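Conserved hypothetical protein (Thermoplasma acidophilum DSM 1728, PDB 1Q7H) is of unknown function but carries a PUA domain and probably binds RNA, perhaps in connection with translation initiation. Local coordinates at residues 5-10 against 29-34; 20-25 against 69-74; 45-50 against 59-64; 55-60 against 117-122; 87-92 against 135-140. One frame throughout, in Å; residues are numbered along the deposited sequence.

How the contacts relate
From the N terminus, contact 1 closes a short loop that carries helix 9-20 and joins strand 5-6 to strand 32-35. Contact 2 starts at the end of that helix, inside this loop, and reaches forward to 69-74, so it crosses contact 1. Contact 3, strand 47-52 against helix 60-65, lies wholly within the span of contact 2. Contact 4 shares Ser59 and Val60 with contact 3, crosses contact 2 and runs on to strand 116-122. Contact 5 begins within that span and crosses contact 4, ending on strand 136-142. Contacts 1 and 3 belong to the N-terminal region, contact 5 to the PUA domain, and contacts 2 and 4 tie the two together.

Contact 1 of 5, residues 5-10 against 29-34; sequences HFISKK and ESLEVA
Phe6 lays its ring against the side chain of Glu32, its cross-strand neighbour in a non-hydrogen-bonded antiparallel pair. Glu32 CG sits over the centre of one ring face in a CH-pi contact, and the carboxylate beyond it is stacked on the ring, the planes 6° apart, with Glu32 OE1 3.3 Å from Phe6 CE2. Both residues hold CG beside the backbone N and anti to the carbonyl carbon; in Glu32 (chi1 -61°) the chain then runs on extended, which carries the carboxylate out along the ring. An alanine in place of Glu32 removes the methylene and carboxylate from that ring face and would probably leave Phe6 freer to turn. The pairing joins edge strand 5-6 to strand 32-35, the first two strands of the five-stranded antiparallel sheet in the N-terminal region. Next along, His5 and Val33 form a hydrogen-bonded pair, with Val33 N 2.8 Å from His5 O. Ile7 N continues the pattern by bonding to Leu31 O at 2.9 Å, and a water links Ile7 O to Leu31 N. Ile7 holds CG1 between its backbone N and carbonyl carbon (chi1 60°), bringing CD1 to 4.1 Å from Leu31 CB. Its other branch, CG2, meets Val33 CG1 at 3.6 Å, the two side chains crossing at about a right angle. Leu31 itself packs on Ala12, Ile15 and Trp16 of helix 9-20.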
# COMPACT_ATOMS: atom_id res chain seq x y z
N HIS A 5 -18.73 -8.08 9.52
CA HIS A 5 -19.76 -8.75 8.75
C HIS A 5 -19.21 -9.18 7.40
O HIS A 5 -18.56 -8.40 6.72
CB HIS A 5 -20.94 -7.81 8.46
CG HIS A 5 -21.66 -7.31 9.67
ND1 HIS A 5 -22.71 -8.00 10.25
CD2 HIS A 5 -21.52 -6.17 10.39
CE1 HIS A 5 -23.19 -7.30 11.26
NE2 HIS A 5 -22.48 -6.19 11.37
N PHE A 6 -19.47 -10.42 7.01
CA PHE A 6 -19.03 -10.86 5.70
C PHE A 6 -19.98 -10.15 4.76
O PHE A 6 -21.18 -10.05 5.03
CB PHE A 6 -19.16 -12.37 5.56
CG PHE A 6 -18.03 -13.13 6.19
CD1 PHE A 6 -16.87 -13.40 5.46
CD2 PHE A 6 -18.10 -13.54 7.52
CE1 PHE A 6 -15.80 -14.06 6.05
CE2 PHE A 6 -17.03 -14.20 8.12
CZ PHE A 6 -15.88 -14.46 7.39
N ILE A 7 -19.43 -9.62 3.66
CA ILE A 7 -20.24 -8.90 2.70
C ILE A 7 -20.65 -9.80 1.55
O ILE A 7 -20.07 -10.87 1.35
CB ILE A 7 -19.48 -7.65 2.17
CG1 ILE A 7 -18.18 -8.04 1.49
CG2 ILE A 7 -19.15 -6.72 3.33
CD1 ILE A 7 -17.35 -6.85 1.04
N SER A 8 -21.68 -9.38 0.81
CA SER A 8 -22.17 -10.16 -0.32
C SER A 8 -21.09 -10.33 -1.39
O SER A 8 -20.05 -9.66 -1.39
CB SER A 8 -23.38 -9.46 -0.95
OG SER A 8 -22.97 -8.29 -1.65
N LYS A 9 -21.35 -11.24 -2.32
CA LYS A 9 -20.45 -11.53 -3.42
C LYS A 9 -20.29 -10.26 -4.27
O LYS A 9 -19.18 -9.92 -4.69
CB LYS A 9 -21.04 -12.67 -4.25
CG LYS A 9 -20.03 -13.55 -4.98
CD LYS A 9 -19.33 -12.80 -6.11
CE LYS A 9 -18.33 -13.71 -6.83
NZ LYS A 9 -18.98 -14.90 -7.43
N LYS A 10 -21.38 -9.56 -4.52
CA LYS A 10 -21.32 -8.35 -5.34
C LYS A 10 -20.54 -7.23 -4.66
O LYS A 10 -19.84 -6.46 -5.33
CB LYS A 10 -22.73 -7.88 -5.71
CG LYS A 10 -23.42 -8.83 -6.68
CD LYS A 10 -24.85 -8.39 -7.02
CE LYS A 10 -24.88 -7.08 -7.79
NZ LYS A 10 -26.26 -6.75 -8.23
N GLU A 29 -12.00 -14.03 -3.12
CA GLU A 29 -11.82 -14.05 -1.66
C GLU A 29 -13.02 -13.40 -0.97
O GLU A 29 -13.44 -12.30 -1.34
CB GLU A 29 -10.54 -13.29 -1.30
CG GLU A 29 -9.30 -13.75 -2.05
CD GLU A 29 -8.43 -14.70 -1.24
OE1 GLU A 29 -8.83 -15.09 -0.13
OE2 GLU A 29 -7.33 -15.05 -1.74
N SER A 30 -13.58 -14.07 0.03
CA SER A 30 -14.71 -13.48 0.74
C SER A 30 -14.14 -12.50 1.75
O SER A 30 -13.07 -12.73 2.32
CB SER A 30 -15.55 -14.57 1.44
OG SER A 30 -14.79 -15.31 2.37
N LEU A 31 -14.86 -11.41 1.98
CA LEU A 31 -14.40 -10.36 2.88
C LEU A 31 -15.34 -9.99 4.02
O LEU A 31 -16.56 -10.06 3.89
CB LEU A 31 -14.13 -9.10 2.05
CG LEU A 31 -13.29 -9.24 0.77
CD1 LEU A 31 -13.40 -7.99 -0.07
CD2 LEU A 31 -11.83 -9.50 1.15
N GLU A 32 -14.75 -9.59 5.15
CA GLU A 32 -15.53 -9.13 6.29
C GLU A 32 -15.21 -7.65 6.37
O GLU A 32 -14.08 -7.25 6.13
CB GLU A 32 -15.10 -9.77 7.59
CG GLU A 32 -15.25 -11.26 7.65
CD GLU A 32 -14.86 -11.78 9.01
OE1 GLU A 32 -15.71 -11.76 9.92
OE2 GLU A 32 -13.69 -12.18 9.16
N VAL A 33 -16.20 -6.83 6.69
CA VAL A 33 -15.97 -5.40 6.78
C VAL A 33 -16.22 -4.93 8.20
O VAL A 33 -17.03 -5.50 8.92
CB VAL A 33 -16.89 -4.64 5.79
CG1 VAL A 33 -18.35 -4.78 6.22
CG2 VAL A 33 -16.46 -3.19 5.70
N ALA A 34 -15.49 -3.89 8.61
CA ALA A 34 -15.64 -3.32 9.95
C ALA A 34 -15.47 -1.81 9.83
O ALA A 34 -14.85 -1.33 8.88
CB ALA A 34 -14.58 -3.91 10.88
O HOH W 1 -17.46 -11.87 0.84

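Contact 2 of 5, residues 20-25 against 69-74; sequences SRYGID and SRNIVT. Unlike the reference sequence in segment 20-25: Ser20 (reference Ala).
Ser69 meets the 20-25 turn first, its backbone N bonding to Tyr22 O at 2.9 Å. Its OG comes 3.3 Å from Gly23 CA, a closeness possible because Gly23 has no side chain; a CB there would run into the hydroxyl. Arg70 follows, with CG held between its backbone N and carbonyl carbon (chi1 53°) and the chain bent further out, which folds the guanidinium back over the turn. Arg70 NH1 bonds to Arg21 O at 2.9 Å, but the donor stands 41° out of the carbonyl plane and misses the lone pairs. The guanidinium is nearly parallel to the Tyr22 ring, 8° between planes, and approaches it obliquely, with Arg70 NH1 3.4 Å from Tyr22 CD1. A water accepts from Arg70 NH1 and from Arg21 NH2, joining two like-charged groups whose nitrogens lie 5.3 Å apart, and probably eases their repulsion. At Asn71 the amide ND2 lies at the edge of the Tyr22 ring, 3.9 Å from CE1, while its own hydrogen bond goes to Met106 O. Asn71 OD1 rests over the rim of one face of the Arg70 guanidinium. Tyr22 also packs edge-to-face with Phe108. The type I turn from Ser20 to Gly23 is part of a Schellman motif that ends helix 9-20, with Gly23, at positive phi, as C-prime; here that helix end abuts the lead-in to PUA strand 72-75.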
# COMPACT_ATOMS: atom_id res chain seq x y z
N SER A 20 -7.44 -5.05 -8.22
CA SER A 20 -6.92 -5.57 -9.48
C SER A 20 -6.31 -4.44 -10.32
O SER A 20 -5.52 -4.68 -11.23
CB SER A 20 -8.04 -6.26 -10.28
OG SER A 20 -7.53 -6.91 -11.44
N ARG A 21 -6.67 -3.21 -10.00
CA ARG A 21 -6.12 -2.06 -10.72
C ARG A 21 -4.61 -2.00 -10.54
O ARG A 21 -3.90 -1.47 -11.38
CB ARG A 21 -6.72 -0.76 -10.19
CG ARG A 21 -8.15 -0.48 -10.62
CD ARG A 21 -8.59 0.85 -10.04
NE ARG A 21 -7.52 1.84 -10.18
CZ ARG A 21 -7.42 2.95 -9.45
NH1 ARG A 21 -8.33 3.22 -8.52
NH2 ARG A 21 -6.41 3.78 -9.64
N TYR A 22 -4.14 -2.54 -9.42
CA TYR A 22 -2.71 -2.53 -9.12
C TYR A 22 -2.11 -3.90 -9.28
O TYR A 22 -0.98 -4.15 -8.85
CB TYR A 22 -2.49 -2.02 -7.70
CG TYR A 22 -2.99 -0.62 -7.50
CD1 TYR A 22 -2.35 0.45 -8.12
CD2 TYR A 22 -4.12 -0.36 -6.72
CE1 TYR A 22 -2.81 1.76 -7.97
CE2 TYR A 22 -4.59 0.95 -6.56
CZ TYR A 22 -3.93 2.00 -7.19
OH TYR A 22 -4.38 3.29 -7.04
N GLY A 23 -2.87 -4.80 -9.90
CA GLY A 23 -2.39 -6.16 -10.10
C GLY A 23 -2.44 -7.00 -8.83
O GLY A 23 -1.83 -8.07 -8.78
N ILE A 24 -3.14 -6.52 -7.80
CA ILE A 24 -3.27 -7.26 -6.55
C ILE A 24 -4.50 -8.15 -6.76
O ILE A 24 -5.63 -7.66 -6.82
CB ILE A 24 -3.47 -6.29 -5.34
CG1 ILE A 24 -2.25 -5.37 -5.22
CG2 ILE A 24 -3.66 -7.08 -4.04
CD1 ILE A 24 -2.33 -4.29 -4.17
N ASP A 25 -4.26 -9.45 -6.87
CA ASP A 25 -5.33 -10.41 -7.15
C ASP A 25 -5.97 -11.11 -5.97
O ASP A 25 -5.39 -12.04 -5.40
CB ASP A 25 -4.78 -11.47 -8.13
CG ASP A 25 -5.84 -12.45 -8.59
OD1 ASP A 25 -6.96 -12.47 -8.03
OD2 ASP A 25 -5.55 -13.21 -9.53
N SER A 69 1.48 -5.66 -9.17
CA SER A 69 2.33 -5.85 -10.34
C SER A 69 2.79 -4.52 -10.92
O SER A 69 3.51 -4.50 -11.91
CB SER A 69 1.61 -6.66 -11.41
OG SER A 69 0.43 -6.00 -11.84
N ARG A 70 2.36 -3.42 -10.33
CA ARG A 70 2.77 -2.11 -10.82
C ARG A 70 2.92 -1.14 -9.66
O ARG A 70 2.49 -1.43 -8.54
CB ARG A 70 1.75 -1.55 -11.83
CG ARG A 70 0.30 -1.53 -11.35
CD ARG A 70 -0.68 -1.21 -12.49
NE ARG A 70 -0.62 0.20 -12.90
CZ ARG A 70 -1.39 1.17 -12.41
NH1 ARG A 70 -2.31 0.91 -11.48
NH2 ARG A 70 -1.25 2.41 -12.85
N ASN A 71 3.57 -0.02 -9.94
CA ASN A 71 3.80 1.05 -8.98
C ASN A 71 4.65 0.64 -7.79
O ASN A 71 4.46 1.13 -6.69
CB ASN A 71 2.47 1.61 -8.50
CG ASN A 71 1.69 2.28 -9.62
OD1 ASN A 71 2.04 2.14 -10.79
ND2 ASN A 71 0.63 2.99 -9.27
N ILE A 72 5.59 -0.26 -8.03
CA ILE A 72 6.47 -0.73 -6.98
C ILE A 72 7.72 0.13 -6.87
O ILE A 72 8.29 0.56 -7.87
CB ILE A 72 6.89 -2.19 -7.23
CG1 ILE A 72 5.67 -3.10 -7.14
CG2 ILE A 72 7.91 -2.62 -6.21
CD1 ILE A 72 5.95 -4.49 -7.70
N VAL A 73 8.14 0.38 -5.64
CA VAL A 73 9.33 1.18 -5.36
C VAL A 73 10.17 0.41 -4.36
O VAL A 73 9.69 0.03 -3.29
CB VAL A 73 8.96 2.54 -4.74
CG1 VAL A 73 10.20 3.35 -4.47
CG2 VAL A 73 8.03 3.29 -5.69
N THR A 74 11.43 0.17 -4.71
CA THR A 74 12.34 -0.56 -3.84
C THR A 74 13.31 0.40 -3.16
O THR A 74 13.96 1.21 -3.82
CB THR A 74 13.12 -1.60 -4.64
OG1 THR A 74 12.18 -2.46 -5.29
CG2 THR A 74 14.02 -2.44 -3.71
O HOH W 2 -4.14 3.44 -11.40

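Contact 3 of 5, residues 45-50 against 59-64; sequences GGKPMV and SVYLLN
Ser59, the N-cap of helix 60-65, also anchors that helix to strand 47-52 through Pro48 and Met49. The axes of the short strand and helix segments pass 6.9 Å apart at 79°, nearly at right angles. Ser59 OG, set between its backbone N and carbonyl carbon (chi1 75°), donates to Pro48 O at 2.7 Å. The same oxygen accepts from Leu62 N at 3.0 Å and, weakly, from Tyr61 N. Beside it, Ser59 N bonds to Met49 O at 2.8 Å from well above the carbonyl plane. Tyr61 sets its ring across the strand: Lys47 CD lies over one face, 4.0 Å from Tyr61 CD2, while Pro48 O sits at the edge, 3.5 Å from the same carbon. Pro48 CG packs against Tyr61 CE2, farther along the same edge. Met49, modelled as selenomethionine, brings SE to 3.9 Å from Leu62 CB. Leu62 holds CG anti to its backbone N (chi1 176°), placing CD2 alongside Val50 CG2 at 3.8 Å. Met49 and Val50 both face Tyr42 in a classic beta bulge of the sheet. An alanine in place of Ser59 has no hydroxyl for Pro48 O or the first helix amides, and the helix start would probably be held less firmly against the strand. Buried between strand and helix, the hydroxyl spends its proton on the strand and turns its acceptor side to the helix, so one group both starts the helix and fixes its place against the sheet.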
# COMPACT_ATOMS: atom_id res chain seq x y z
N GLY A 45 -9.51 -13.76 6.28
CA GLY A 45 -8.97 -14.63 7.30
C GLY A 45 -8.51 -13.96 8.59
O GLY A 45 -7.45 -14.29 9.11
N GLY A 46 -9.27 -13.00 9.10
CA GLY A 46 -8.86 -12.37 10.34
C GLY A 46 -7.84 -11.24 10.28
O GLY A 46 -7.52 -10.64 11.31
N LYS A 47 -7.30 -10.95 9.10
CA LYS A 47 -6.33 -9.87 8.97
C LYS A 47 -6.88 -8.74 8.09
O LYS A 47 -7.56 -8.99 7.11
CB LYS A 47 -5.02 -10.38 8.37
CG LYS A 47 -4.09 -11.06 9.36
CD LYS A 47 -2.63 -10.97 8.90
CE LYS A 47 -2.30 -11.91 7.74
NZ LYS A 47 -1.93 -13.28 8.20
N PRO A 48 -6.60 -7.48 8.46
CA PRO A 48 -7.11 -6.38 7.63
C PRO A 48 -6.33 -6.36 6.31
O PRO A 48 -5.10 -6.32 6.31
CB PRO A 48 -6.86 -5.14 8.50
CG PRO A 48 -5.65 -5.52 9.30
CD PRO A 48 -5.96 -6.97 9.68
N MSE A 49 -7.06 -6.39 5.19
CA MSE A 49 -6.44 -6.42 3.87
C MSE A 49 -6.59 -5.15 3.03
O MSE A 49 -5.69 -4.80 2.25
CB MSE A 49 -6.98 -7.63 3.11
CG MSE A 49 -6.66 -8.95 3.81
SE MSE A 49 -4.76 -9.39 3.72
CE MSE A 49 -4.76 -11.15 4.50
N VAL A 50 -7.71 -4.46 3.18
CA VAL A 50 -7.93 -3.22 2.43
C VAL A 50 -8.56 -2.18 3.35
O VAL A 50 -9.54 -2.47 4.04
CB VAL A 50 -8.87 -3.44 1.23
CG1 VAL A 50 -9.01 -2.16 0.44
CG2 VAL A 50 -8.34 -4.56 0.34
N SER A 59 -3.46 -3.14 2.62
CA SER A 59 -2.66 -3.14 3.84
C SER A 59 -1.30 -3.75 3.49
O SER A 59 -1.14 -4.37 2.44
CB SER A 59 -3.32 -3.99 4.92
OG SER A 59 -3.16 -5.37 4.64
N VAL A 60 -0.32 -3.58 4.37
CA VAL A 60 0.97 -4.18 4.11
C VAL A 60 0.82 -5.70 4.14
O VAL A 60 1.61 -6.40 3.51
CB VAL A 60 2.04 -3.73 5.14
CG1 VAL A 60 2.48 -2.30 4.83
CG2 VAL A 60 1.50 -3.84 6.56
N TYR A 61 -0.19 -6.21 4.84
CA TYR A 61 -0.40 -7.66 4.87
C TYR A 61 -0.87 -8.13 3.50
O TYR A 61 -0.42 -9.16 3.01
CB TYR A 61 -1.46 -8.06 5.91
CG TYR A 61 -1.18 -7.53 7.29
CD1 TYR A 61 0.13 -7.44 7.78
CD2 TYR A 61 -2.22 -7.11 8.11
CE1 TYR A 61 0.39 -6.94 9.06
CE2 TYR A 61 -1.98 -6.60 9.39
CZ TYR A 61 -0.68 -6.52 9.85
OH TYR A 61 -0.45 -6.01 11.10
N LEU A 62 -1.77 -7.37 2.88
CA LEU A 62 -2.25 -7.75 1.56
C LEU A 62 -1.10 -7.64 0.56
O LEU A 62 -0.94 -8.51 -0.30
CB LEU A 62 -3.42 -6.87 1.12
CG LEU A 62 -3.91 -7.15 -0.31
CD1 LEU A 62 -4.29 -8.63 -0.45
CD2 LEU A 62 -5.12 -6.28 -0.63
N LEU A 63 -0.30 -6.59 0.66
CA LEU A 63 0.81 -6.42 -0.26
C LEU A 63 1.75 -7.64 -0.24
O LEU A 63 2.32 -8.02 -1.26
CB LEU A 63 1.61 -5.16 0.08
CG LEU A 63 0.95 -3.80 -0.19
CD1 LEU A 63 1.94 -2.71 0.14
CD2 LEU A 63 0.53 -3.69 -1.65
N ASN A 64 1.88 -8.25 0.93
CA ASN A 64 2.77 -9.40 1.05
C ASN A 64 2.09 -10.72 0.78
O ASN A 64 2.75 -11.72 0.53
CB ASN A 64 3.43 -9.39 2.43
CG ASN A 64 4.47 -8.29 2.57
OD1 ASN A 64 4.37 -7.39 3.42
ND2 ASN A 64 5.48 -8.36 1.71

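Contact 4 of 5, residues 55-60 against 117-122; sequences DLIPSV and IAVGMA
Asp55 and Pro58 turn flat groups toward the methyls of strand 116-122. The carboxylate of Asp55 has the Met121 methyl standing well out of its plane, Met121 CE lying 4.3 Å from Asp55 OD2. The carbonyl of Pro58 points at Val119, with CG2 only 3.3 Å from Pro58 O. A third flat group is the peptide joining Ile117 to Ala118: Val60 CG1 lies over its face, 3.5 Å from Ile117 O and 3.8 Å from Ala118 N. Val119 is the hub. Its CG1 is anti to the backbone N (chi1 178°) and reaches Ile57 CG2 at 4.0 Å, while its CG2, beside the backbone N, serves Pro58, whose ring CG is 4.2 Å away. The side chains of Ile57 and Val119 slant across one another, so that both methyls of the valine come near the single Ile57 branch. Met121, a selenomethionine here, is bent at its second torsion, and its SE and CE reach out toward Asp55. Although the two segments run almost oppositely, 161° apart end to end, they exchange no hydrogen bonds and belong to different sheets: Ile57 pairs with Phe51, Val119 with Ile141. Ile117 and Ala118 form a classic beta bulge facing Val109. Met106 and Phe108 add to the packing from the PUA side, Ile24 and Met19 from the other. Strand 56-58 and the start of helix 60-65 thus meet a PUA sheet strand through apolar packing, forming a buried junction between the N-terminal region and the PUA domain, close to the centre of the chain.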
# COMPACT_ATOMS: atom_id res chain seq x y z
N ASP A 55 -9.08 6.94 0.02
CA ASP A 55 -9.00 6.05 -1.13
C ASP A 55 -8.94 4.64 -0.54
O ASP A 55 -8.78 4.48 0.67
CB ASP A 55 -7.73 6.29 -1.94
CG ASP A 55 -7.67 7.68 -2.54
OD1 ASP A 55 -8.62 8.07 -3.24
OD2 ASP A 55 -6.65 8.38 -2.31
N LEU A 56 -9.09 3.63 -1.39
CA LEU A 56 -8.98 2.26 -0.92
C LEU A 56 -7.49 1.96 -0.93
O LEU A 56 -6.83 2.04 -1.97
CB LEU A 56 -9.73 1.30 -1.84
CG LEU A 56 -11.24 1.27 -1.67
CD1 LEU A 56 -11.84 0.43 -2.76
CD2 LEU A 56 -11.59 0.72 -0.30
N ILE A 57 -6.97 1.61 0.23
CA ILE A 57 -5.56 1.33 0.43
C ILE A 57 -5.32 -0.12 0.82
O ILE A 57 -5.93 -0.63 1.76
CB ILE A 57 -5.02 2.23 1.58
CG1 ILE A 57 -5.18 3.71 1.20
CG2 ILE A 57 -3.58 1.90 1.90
CD1 ILE A 57 -4.87 4.66 2.34
N PRO A 58 -4.43 -0.83 0.10
CA PRO A 58 -4.16 -2.23 0.47
C PRO A 58 -3.31 -2.17 1.73
O PRO A 58 -2.53 -1.24 1.90
CB PRO A 58 -3.37 -2.76 -0.72
CG PRO A 58 -2.60 -1.51 -1.18
CD PRO A 58 -3.69 -0.46 -1.12
N SER A 59 -3.46 -3.14 2.62
CA SER A 59 -2.66 -3.14 3.84
C SER A 59 -1.30 -3.75 3.49
O SER A 59 -1.14 -4.37 2.44
CB SER A 59 -3.32 -3.99 4.92
OG SER A 59 -3.16 -5.37 4.64
N VAL A 60 -0.32 -3.58 4.37
CA VAL A 60 0.97 -4.18 4.11
C VAL A 60 0.82 -5.70 4.14
O VAL A 60 1.61 -6.40 3.51
CB VAL A 60 2.04 -3.73 5.14
CG1 VAL A 60 2.48 -2.30 4.83
CG2 VAL A 60 1.50 -3.84 6.56
N ILE A 117 6.74 -3.00 2.73
CA ILE A 117 6.74 -2.35 4.03
C ILE A 117 5.82 -1.14 4.17
O ILE A 117 5.54 -0.73 5.29
CB ILE A 117 8.17 -1.93 4.39
CG1 ILE A 117 8.70 -0.95 3.34
CG2 ILE A 117 9.06 -3.17 4.50
CD1 ILE A 117 10.14 -0.51 3.57
N ALA A 118 5.36 -0.57 3.07
CA ALA A 118 4.47 0.58 3.18
C ALA A 118 3.74 0.90 1.89
O ALA A 118 4.06 0.37 0.83
CB ALA A 118 5.26 1.81 3.64
N VAL A 119 2.74 1.77 2.02
CA VAL A 119 1.99 2.26 0.87
C VAL A 119 2.27 3.75 0.87
O VAL A 119 2.30 4.39 1.93
CB VAL A 119 0.48 2.03 1.01
CG1 VAL A 119 -0.25 2.62 -0.22
CG2 VAL A 119 0.19 0.55 1.12
N GLY A 120 2.50 4.31 -0.31
CA GLY A 120 2.76 5.73 -0.38
C GLY A 120 2.03 6.40 -1.52
O GLY A 120 1.31 5.76 -2.29
N MSE A 121 2.21 7.70 -1.61
CA MSE A 121 1.60 8.50 -2.65
C MSE A 121 2.80 9.23 -3.25
O MSE A 121 3.51 9.96 -2.55
CB MSE A 121 0.61 9.48 -2.03
CG MSE A 121 -0.68 9.64 -2.81
SE MSE A 121 -1.76 8.01 -2.90
CE MSE A 121 -2.87 8.52 -4.40
N ALA A 122 3.06 9.01 -4.53
CA ALA A 122 4.19 9.62 -5.19
C ALA A 122 4.14 11.15 -5.20
O ALA A 122 3.10 11.75 -5.44
CB ALA A 122 4.29 9.11 -6.63

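Contact 5 of 5, residues 87-92 against 135-140; sequences SDLFAP and GKAARI
Lys136 slants across Phe90 and ends on Asp88, touching the opposite segment at every step. Lys136 CB lies 4.0 Å from Phe90 CE1. With CG anti to the backbone N (chi1 -179°), the chain continues past the backbone, Lys136 CG coming 4.0 Å from Leu89 O and Lys136 CD 3.9 Å from Asp88 CG. A bend at the third torsion (-66°) swings the end toward the acid, so that Lys136 CE passes 3.2 Å from Asp88 OD2. The tip, Lys136 NZ, forms a salt bridge with Asp88 OD2 at 3.0 Å, arriving from above the carboxylate plane, 63° out of it. Asp88 OD1 takes a hydrogen bond from a water that in turn accepts from Ile140 N, and it rests near Arg139 CB; the Arg139 guanidinium goes elsewhere, to a salt bridge with Glu123. Between the backbones, Leu89 N bonds to Ala138 O at 2.8 Å. Leu89 O accepts from Ala138 N at 3.2 Å and weakly from Ala137 N, since Ala137 and Ala138 both face Leu89 in a classic beta bulge. This shift lets Phe90 pair with Lys136 and brings Ala91 N onto Gly135 O. On the face away from Lys136, Leu89 packs on Ala138 and Ile140. Strand 89-90 is an outermost strand of the PUA-domain sheet within this chain, and strand 136-142 lies between it and strand 116-122. From strand 89-90 the Leu89 side chain reaches Val73 and Val75 of strand 72-75, Ile94 of strand 94-97 and Ile83 of helix 80-83.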
# COMPACT_ATOMS: atom_id res chain seq x y z
N SER A 87 8.01 7.54 7.97
CA SER A 87 8.77 8.66 7.44
C SER A 87 8.49 8.84 5.95
O SER A 87 8.16 7.87 5.27
CB SER A 87 10.26 8.38 7.61
OG SER A 87 11.00 9.19 6.72
N ASP A 88 8.62 10.07 5.45
CA ASP A 88 8.44 10.31 4.03
C ASP A 88 9.59 9.55 3.35
O ASP A 88 10.58 9.22 4.00
CB ASP A 88 8.60 11.79 3.66
CG ASP A 88 7.47 12.67 4.20
OD1 ASP A 88 6.29 12.27 4.13
OD2 ASP A 88 7.79 13.79 4.66
N LEU A 89 9.45 9.29 2.06
CA LEU A 89 10.48 8.57 1.32
C LEU A 89 11.27 9.54 0.46
O LEU A 89 10.70 10.23 -0.39
CB LEU A 89 9.83 7.49 0.45
CG LEU A 89 10.73 6.76 -0.56
CD1 LEU A 89 11.89 6.11 0.15
CD2 LEU A 89 9.90 5.74 -1.33
N PHE A 90 12.58 9.59 0.66
CA PHE A 90 13.44 10.49 -0.09
C PHE A 90 14.19 9.75 -1.19
O PHE A 90 14.62 8.62 -1.01
CB PHE A 90 14.38 11.20 0.87
CG PHE A 90 13.66 12.11 1.83
CD1 PHE A 90 13.27 13.38 1.44
CD2 PHE A 90 13.26 11.65 3.08
CE1 PHE A 90 12.49 14.19 2.28
CE2 PHE A 90 12.48 12.44 3.93
CZ PHE A 90 12.09 13.72 3.52
N ALA A 91 14.34 10.41 -2.34
CA ALA A 91 14.97 9.82 -3.51
C ALA A 91 16.30 9.08 -3.32
O ALA A 91 16.51 8.04 -3.94
CB ALA A 91 15.13 10.89 -4.59
N PRO A 92 17.20 9.60 -2.48
CA PRO A 92 18.50 8.95 -2.25
C PRO A 92 18.38 7.51 -1.75
O PRO A 92 19.30 6.71 -1.92
CB PRO A 92 19.17 9.84 -1.21
CG PRO A 92 18.56 11.17 -1.45
CD PRO A 92 17.11 10.84 -1.68
N GLY A 135 15.31 14.79 -3.44
CA GLY A 135 13.96 15.31 -3.26
C GLY A 135 13.05 14.30 -2.59
O GLY A 135 13.42 13.14 -2.45
N LYS A 136 11.88 14.74 -2.17
CA LYS A 136 10.91 13.86 -1.53
C LYS A 136 10.20 13.09 -2.64
O LYS A 136 9.43 13.65 -3.40
CB LYS A 136 9.90 14.66 -0.73
CG LYS A 136 8.87 13.79 -0.00
CD LYS A 136 7.88 14.62 0.79
CE LYS A 136 8.55 15.35 1.94
NZ LYS A 136 7.56 16.08 2.79
N ALA A 137 10.46 11.79 -2.71
CA ALA A 137 9.85 10.95 -3.74
C ALA A 137 8.40 10.58 -3.42
O ALA A 137 7.57 10.47 -4.33
CB ALA A 137 10.68 9.67 -3.92
N ALA A 138 8.08 10.42 -2.14
CA ALA A 138 6.72 10.06 -1.76
C ALA A 138 6.43 10.30 -0.30
O ALA A 138 7.34 10.40 0.52
CB ALA A 138 6.47 8.59 -2.07
N ARG A 139 5.15 10.42 0.03
CA ARG A 139 4.75 10.54 1.41
C ARG A 139 4.15 9.18 1.72
O ARG A 139 3.48 8.59 0.87
CB ARG A 139 3.70 11.64 1.60
CG ARG A 139 2.37 11.42 0.91
CD ARG A 139 1.35 12.49 1.34
NE ARG A 139 0.09 12.41 0.60
CZ ARG A 139 -0.05 12.77 -0.68
NH1 ARG A 139 0.99 13.25 -1.35
NH2 ARG A 139 -1.22 12.62 -1.29
N ILE A 140 4.41 8.64 2.91
CA ILE A 140 3.87 7.33 3.29
C ILE A 140 2.50 7.46 3.93
O ILE A 140 2.33 8.22 4.89
CB ILE A 140 4.83 6.58 4.25
CG1 ILE A 140 5.84 5.72 3.48
CG2 ILE A 140 4.04 5.61 5.12
CD1 ILE A 140 6.21 6.23 2.14
O HOH W 3 5.20 10.28 5.06